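Local coordinates for 4-oxalmesaconate hydratase (Pseudomonas putida, PDB 5CGZ), which catalyses the zinc-dependent hydration of 4-carboxy-2-hydroxymuconate (the enol of oxalomesaconate) to 4-carboxy-4-hydroxy-2-oxoadipate, the third step of gallate degradation, at residues V101-Q106 with I135-E140; S112-D117 with E163-R168. One frame throughout, in Å; residues are numbered along the deposited sequence.

Contact 1. Residues V101-Q106 with I135-E140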
loop_
_atom_site.group_PDB
_atom_site.type_symbol
_atom_site.label_atom_id
_atom_site.label_comp_id
_atom_site.label_asym_id
_atom_site.label_seq_id
_atom_site.Cartn_x
_atom_site.Cartn_y
_atom_site.Cartn_z
ATOM N N VAL A 101 -18.684 -27.827 -8.221
ATOM C CA VAL A 101 -17.387 -28.475 -8.401
ATOM C C VAL A 101 -16.682 -28.591 -7.051
ATOM O O VAL A 101 -16.134 -29.646 -6.721
ATOM C CB VAL A 101 -16.498 -27.719 -9.407
ATOM C CG1 VAL A 101 -15.092 -28.326 -9.457
ATOM C CG2 VAL A 101 -17.148 -27.747 -10.793
ATOM N N TYR A 102 -16.707 -27.513 -6.266
ATOM C CA TYR A 102 -16.114 -27.527 -4.927
ATOM C C TYR A 102 -16.729 -28.617 -4.058
ATOM O O TYR A 102 -16.017 -29.354 -3.374
ATOM C CB TYR A 102 -16.302 -26.179 -4.225
ATOM C CG TYR A 102 -15.206 -25.147 -4.440
ATOM C CD1 TYR A 102 -14.087 -25.105 -3.610
ATOM C CD2 TYR A 102 -15.319 -24.176 -5.436
ATOM C CE1 TYR A 102 -13.089 -24.136 -3.785
ATOM C CE2 TYR A 102 -14.328 -23.197 -5.617
ATOM C CZ TYR A 102 -13.219 -23.189 -4.788
ATOM O OH TYR A 102 -12.243 -22.233 -4.963
ATOM N N ARG A 103 -18.057 -28.693 -4.063
ATOM C CA ARG A 103 -18.763 -29.671 -3.234
ATOM C C ARG A 103 -18.385 -31.105 -3.640
ATOM O O ARG A 103 -18.253 -31.984 -2.794
ATOM C CB ARG A 103 -20.279 -29.455 -3.328
ATOM C CG ARG A 103 -20.811 -28.223 -2.577
ATOM C CD ARG A 103 -20.903 -28.503 -1.097
ATOM N NE ARG A 103 -21.319 -27.364 -0.282
ATOM C CZ ARG A 103 -22.583 -27.048 0.000
ATOM N NH1 ARG A 103 -23.586 -27.771 -0.495
ATOM N NH2 ARG A 103 -22.846 -25.998 0.778
ATOM N N ARG A 104 -18.186 -31.327 -4.934
ATOM C CA ARG A 104 -17.833 -32.652 -5.441
ATOM C C ARG A 104 -16.360 -33.000 -5.204
ATOM O O ARG A 104 -16.027 -34.099 -4.773
ATOM C CB ARG A 104 -18.153 -32.735 -6.936
ATOM C CG ARG A 104 -17.849 -34.077 -7.565
ATOM C CD ARG A 104 -18.158 -34.070 -9.060
ATOM N NE ARG A 104 -17.117 -33.413 -9.851
ATOM C CZ ARG A 104 -17.297 -32.291 -10.547
ATOM N NH1 ARG A 104 -18.484 -31.689 -10.553
ATOM N NH2 ARG A 104 -16.291 -31.772 -11.242
ATOM N N VAL A 105 -15.474 -32.056 -5.486
ATOM C CA VAL A 105 -14.045 -32.313 -5.394
ATOM C C VAL A 105 -13.526 -32.237 -3.952
ATOM O O VAL A 105 -12.597 -32.958 -3.580
ATOM C CB VAL A 105 -13.259 -31.319 -6.283
ATOM C CG1 VAL A 105 -11.753 -31.424 -6.016
ATOM C CG2 VAL A 105 -13.582 -31.563 -7.757
ATOM N N GLN A 106 -14.133 -31.371 -3.143
ATOM C CA GLN A 106 -13.666 -31.129 -1.775
ATOM C C GLN A 106 -12.152 -30.863 -1.727
ATOM O O GLN A 106 -11.413 -31.537 -1.010
ATOM C CB GLN A 106 -14.024 -32.322 -0.881
ATOM C CG GLN A 106 -15.533 -32.544 -0.707
ATOM C CD GLN A 106 -16.151 -31.588 0.302
ATOM O OE1 GLN A 106 -15.466 -31.078 1.187
ATOM N NE2 GLN A 106 -17.449 -31.334 0.165
ATOM N N ILE A 135 -16.692 -19.911 -0.955
ATOM C CA ILE A 135 -17.469 -19.475 0.198
ATOM C C ILE A 135 -18.921 -19.981 0.116
ATOM O O ILE A 135 -19.481 -20.418 1.124
ATOM C CB ILE A 135 -17.444 -17.938 0.334
ATOM C CG1 ILE A 135 -16.014 -17.458 0.650
ATOM C CG2 ILE A 135 -18.432 -17.476 1.407
ATOM C CD1 ILE A 135 -15.797 -15.965 0.462
ATOM N N ILE A 136 -19.530 -19.923 -1.068
ATOM C CA ILE A 136 -20.875 -20.479 -1.246
ATOM C C ILE A 136 -20.889 -21.947 -0.813
ATOM O O ILE A 136 -21.798 -22.389 -0.105
ATOM C CB ILE A 136 -21.370 -20.384 -2.708
ATOM C CG1 ILE A 136 -21.377 -18.927 -3.193
ATOM C CG2 ILE A 136 -22.770 -21.035 -2.856
ATOM C CD1 ILE A 136 -22.150 -17.986 -2.298
ATOM N N ALA A 137 -19.853 -22.683 -1.216
ATOM C CA ALA A 137 -19.752 -24.112 -0.910
ATOM C C ALA A 137 -19.541 -24.384 0.586
ATOM O O ALA A 137 -19.743 -25.510 1.061
ATOM C CB ALA A 137 -18.631 -24.740 -1.725
ATOM N N GLN A 138 -19.138 -23.353 1.328
ATOM C CA GLN A 138 -19.037 -23.452 2.783
ATOM C C GLN A 138 -20.393 -23.336 3.494
ATOM O O GLN A 138 -20.520 -23.705 4.660
ATOM C CB GLN A 138 -18.113 -22.358 3.328
ATOM C CG GLN A 138 -16.641 -22.469 2.942
ATOM C CD GLN A 138 -15.847 -21.266 3.447
ATOM O OE1 GLN A 138 -16.392 -20.163 3.549
ATOM N NE2 GLN A 138 -14.563 -21.473 3.766
ATOM N N ALA A 139 -21.394 -22.793 2.806
ATOM C CA ALA A 139 -22.643 -22.404 3.471
ATOM C C ALA A 139 -23.588 -23.586 3.676
ATOM O O ALA A 139 -23.975 -24.256 2.720
ATOM C CB ALA A 139 -23.345 -21.312 2.677
ATOM N N GLU A 140 -23.964 -23.832 4.927
ATOM C CA GLU A 140 -24.838 -24.956 5.235
ATOM C C GLU A 140 -26.245 -24.697 4.683
ATOM O O GLU A 140 -27.067 -25.605 4.598
ATOM C CB GLU A 140 -24.849 -25.219 6.748
ATOM C CG GLU A 140 -23.529 -25.848 7.217
ATOM C CD GLU A 140 -23.447 -26.099 8.716
ATOM O OE1 GLU A 140 -22.373 -25.826 9.304
ATOM O OE2 GLU A 140 -24.439 -26.580 9.307
#
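With CG beside its backbone N (chi1 -74°) and the chain bent at chi2 (-78°), the Arg103 side chain brings its guanidinium edge to the carbonyl of Ala137. This joins the C-terminal ends of two helices of the Rossmann-like fold, 92-105 and 122-138, which lie either side of strand 110-112 in the chain. The grip is side-on: NE and NH2 of Arg103 both donate to the single atom Ala137 O. The NE bond, 2.8 Å from Arg103 NE to Ala137 O, is the straighter, at 162°. The NH2 bond, 3.2 Å from Arg103 NH2 to the same Ala137 O, reaches it from above the carbonyl plane, whereas the oxygen itself lies in the guanidinium plane. Arg103 NH2 also sits 2.8 Å from Ala139 O, so the same edge of the cation faces two carbonyls near the C-terminal end of helix 122-138. NH1 turns to Glu146, in a salt bridge, and to Tyr142 O, which ties the loop that follows to the same arginine. The cation is probably well placed here to offset the partial negative charge expected at a helix C-terminus.

Next to this grip the apolar contact is between Ala137 CB and Tyr102 CB, 3.7 Å apart. Ala137 CB points at helix 92-105, and the methyl thus fits between the tyrosine and the bent arginine chain. The phenol ring runs on along helix 122-138 to Ala133 and Arg134. Gln106 follows helix 92-105 and, with positive phi, leaves helical geometry. Its side chain turns back over that last turn, Gln106 NE2 donating to Arg103 O at 3.1 Å.

Contact 2. Residues S112-D117 with E163-R168; sequences SHSLKD and EQCEWR
The loop that leads from strand 110-112 to the zinc ligand His123 is met here by a type I beta turn, Glu163 to Glu166, from the long connection between strands 154-157 and 171-174. Cys165 sits at the centre of the meeting. Its CB lies 3.3 Å from Lys116 O, and its sulfur, set beside the backbone N (chi1 -64°), rests alongside Asp117, 3.8 Å from SG of Cys165 to CA of Asp117 and nearly as close to the carboxylate carbon. The carbonyl of Lys116 is held from its own side by Ser114: the hydroxyl OG of Ser114 donates to Lys116 O at 2.7 Å, bridging the bend of the loop. Ser114 also offers its CB to the indole, 3.9 Å from CD1 of Trp167, while the indole NH goes to Ala156 O.

Loops after the C-terminal ends of parallel strands carry the active site in Rossmann-like folds, and the 112-117 loop is one of these. Asp117, with CG anti to its N (chi1 -169°), keeps its carboxylate against the sulfur of Cys165 and binds beyond the turn. OD2 is hydrogen-bonded to ND1 of the zinc ligand His123, consistent with a second-shell role in positioning the imidazole, and OD1 takes the backbone NH of Tyr119.

At the solvent-exposed margin, the extended Lys116 chain meets that of Glu166 at a slant. Lys116 NZ makes a salt bridge to Glu166 OE1 at 3.3 Å, approaching on the syn side, 33° out of the carboxylate plane. A water spans the two backbones, donating to Cys165 O at 2.8 Å and accepting a weak bond from Lys116 N.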
loop_
_atom_site.group_PDB
_atom_site.type_symbol
_atom_site.label_atom_id
_atom_site.label_comp_id
_atom_site.label_asym_id
_atom_site.label_seq_id
_atom_site.Cartn_x
_atom_site.Cartn_y
_atom_site.Cartn_z
ATOM N N SER A 112 -5.503 -20.261 -8.557
ATOM C CA SER A 112 -6.115 -19.472 -9.622
ATOM C C SER A 112 -5.272 -18.220 -9.887
ATOM O O SER A 112 -4.108 -18.162 -9.471
ATOM C CB SER A 112 -7.569 -19.115 -9.275
ATOM O OG SER A 112 -8.274 -18.680 -10.432
ATOM N N HIS A 113 -5.854 -17.229 -10.564
ATOM C CA HIS A 113 -5.103 -16.052 -11.040
ATOM C C HIS A 113 -4.934 -14.949 -9.991
ATOM O O HIS A 113 -5.637 -14.926 -8.988
ATOM C CB HIS A 113 -5.793 -15.440 -12.268
ATOM C CG HIS A 113 -5.884 -16.363 -13.442
ATOM N ND1 HIS A 113 -4.974 -16.339 -14.483
ATOM C CD2 HIS A 113 -6.783 -17.320 -13.763
ATOM C CE1 HIS A 113 -5.305 -17.245 -15.381
ATOM N NE2 HIS A 113 -6.406 -17.857 -14.969
ATOM N N SER A 114 -4.024 -14.013 -10.251
ATOM C CA SER A 114 -3.876 -12.841 -9.391
ATOM C C SER A 114 -5.143 -11.995 -9.446
ATOM O O SER A 114 -5.868 -12.021 -10.445
ATOM C CB SER A 114 -2.655 -12.004 -9.816
ATOM O OG SER A 114 -2.811 -11.502 -11.138
ATOM N N LEU A 115 -5.401 -11.229 -8.390
ATOM C CA LEU A 115 -6.627 -10.428 -8.309
ATOM C C LEU A 115 -6.517 -9.102 -9.058
ATOM O O LEU A 115 -7.508 -8.414 -9.249
ATOM C CB LEU A 115 -7.009 -10.172 -6.845
ATOM C CG LEU A 115 -7.967 -11.245 -6.295
ATOM C CD1 LEU A 115 -8.488 -10.905 -4.920
ATOM C CD2 LEU A 115 -9.139 -11.450 -7.263
ATOM N N LYS A 116 -5.309 -8.743 -9.479
ATOM C CA LYS A 116 -5.133 -7.613 -10.380
ATOM C C LYS A 116 -4.373 -8.082 -11.607
ATOM O O LYS A 116 -3.494 -8.942 -11.511
ATOM C CB LYS A 116 -4.390 -6.459 -9.701
ATOM C CG LYS A 116 -5.136 -5.870 -8.514
ATOM C CD LYS A 116 -4.455 -4.600 -8.011
ATOM C CE LYS A 116 -5.235 -3.946 -6.869
ATOM N NZ LYS A 116 -4.702 -2.588 -6.532
ATOM N N ASP A 117 -4.719 -7.516 -12.758
ATOM C CA ASP A 117 -4.049 -7.850 -14.006
ATOM C C ASP A 117 -4.423 -6.817 -15.055
ATOM O O ASP A 117 -5.466 -6.932 -15.703
ATOM C CB ASP A 117 -4.436 -9.253 -14.469
ATOM C CG ASP A 117 -3.569 -9.755 -15.614
ATOM O OD1 ASP A 117 -2.990 -8.930 -16.363
ATOM O OD2 ASP A 117 -3.467 -10.990 -15.758
ATOM N N GLU A 163 5.053 -7.916 -11.273
ATOM C CA GLU A 163 5.091 -6.621 -10.589
ATOM C C GLU A 163 3.969 -5.691 -11.053
ATOM O O GLU A 163 3.407 -4.972 -10.238
ATOM C CB GLU A 163 6.436 -5.921 -10.782
ATOM C CG GLU A 163 7.626 -6.658 -10.195
ATOM C CD GLU A 163 8.319 -7.570 -11.196
ATOM O OE1 GLU A 163 7.776 -7.811 -12.301
ATOM O OE2 GLU A 163 9.420 -8.053 -10.873
ATOM N N GLN A 164 3.637 -5.705 -12.349
ATOM C CA GLN A 164 2.555 -4.850 -12.841
ATOM C C GLN A 164 1.231 -5.296 -12.222
ATOM O O GLN A 164 0.309 -4.505 -12.087
ATOM C CB GLN A 164 2.449 -4.878 -14.377
ATOM C CG GLN A 164 3.767 -4.609 -15.131
ATOM C CD GLN A 164 4.469 -3.354 -14.673
ATOM O OE1 GLN A 164 3.831 -2.405 -14.203
ATOM N NE2 GLN A 164 5.799 -3.336 -14.805
ATOM N N CYS A 165 1.148 -6.571 -11.847
ATOM C CA CYS A 165 -0.057 -7.107 -11.213
ATOM C C CYS A 165 -0.050 -6.945 -9.697
ATOM O O CYS A 165 -0.980 -7.386 -9.028
ATOM C CB CYS A 165 -0.231 -8.586 -11.563
ATOM S SG CYS A 165 -0.499 -8.879 -13.322
ATOM N N GLU A 166 1.002 -6.331 -9.159
ATOM C CA GLU A 166 1.166 -6.190 -7.707
ATOM C C GLU A 166 1.104 -7.547 -6.998
ATOM O O GLU A 166 0.538 -7.698 -5.917
ATOM C CB GLU A 166 0.116 -5.229 -7.149
ATOM C CG GLU A 166 0.284 -3.806 -7.699
ATOM C CD GLU A 166 -0.922 -2.912 -7.438
ATOM O OE1 GLU A 166 -1.462 -2.945 -6.315
ATOM O OE2 GLU A 166 -1.333 -2.183 -8.366
ATOM N N TRP A 167 1.726 -8.532 -7.624
ATOM C CA TRP A 167 1.734 -9.894 -7.127
ATOM C C TRP A 167 3.107 -10.185 -6.531
ATOM O O TRP A 167 4.133 -9.818 -7.105
ATOM C CB TRP A 167 1.396 -10.846 -8.278
ATOM C CG TRP A 167 1.458 -12.326 -8.007
ATOM C CD1 TRP A 167 0.410 -13.141 -7.653
ATOM C CD2 TRP A 167 2.605 -13.181 -8.136
ATOM N NE1 TRP A 167 0.842 -14.443 -7.550
ATOM C CE2 TRP A 167 2.177 -14.497 -7.835
ATOM C CE3 TRP A 167 3.942 -12.965 -8.477
ATOM C CZ2 TRP A 167 3.050 -15.587 -7.864
ATOM C CZ3 TRP A 167 4.806 -14.054 -8.507
ATOM C CH2 TRP A 167 4.357 -15.347 -8.201
ATOM N N ARG A 168 3.124 -10.815 -5.366
ATOM C CA ARG A 168 4.371 -11.196 -4.721
ATOM C C ARG A 168 4.290 -12.660 -4.305
ATOM O O ARG A 168 3.347 -13.051 -3.633
ATOM C CB ARG A 168 4.652 -10.318 -3.486
ATOM C CG ARG A 168 5.899 -10.772 -2.699
ATOM C CD ARG A 168 6.136 -9.960 -1.421
ATOM N NE ARG A 168 5.236 -10.335 -0.328
ATOM C CZ ARG A 168 5.458 -11.312 0.561
ATOM N NH1 ARG A 168 4.559 -11.538 1.516
ATOM N NH2 ARG A 168 6.561 -12.068 0.511
HETATM O O HOH W 1 -2.604 -9.188 -7.632
#

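Overall arrangement
Contacts 1 and 2 cross along the chain: 101-106 precedes 112-117, which begins at the last residue of strand 110-112, and helix 122-138, which carries the zinc ligand His123 in its first turn near contact 2, ends in contact 1. Their centres lie about 25 Å apart, although the nearest atoms come within about 7 Å without touching. Contact 2 borders the metal site, with the side chain of Asp117 about 7 Å from the zinc ion and about 3 Å from that of His123; Asp13 and Glu44 are further zinc ligands. Contact 1 lies away from the metal, at the far end of the same helix, where Glu140 forms a salt bridge with Arg50 of a second subunit. A fourth subunit adjoins contact 2, at Glu163, Gln164 and Arg168.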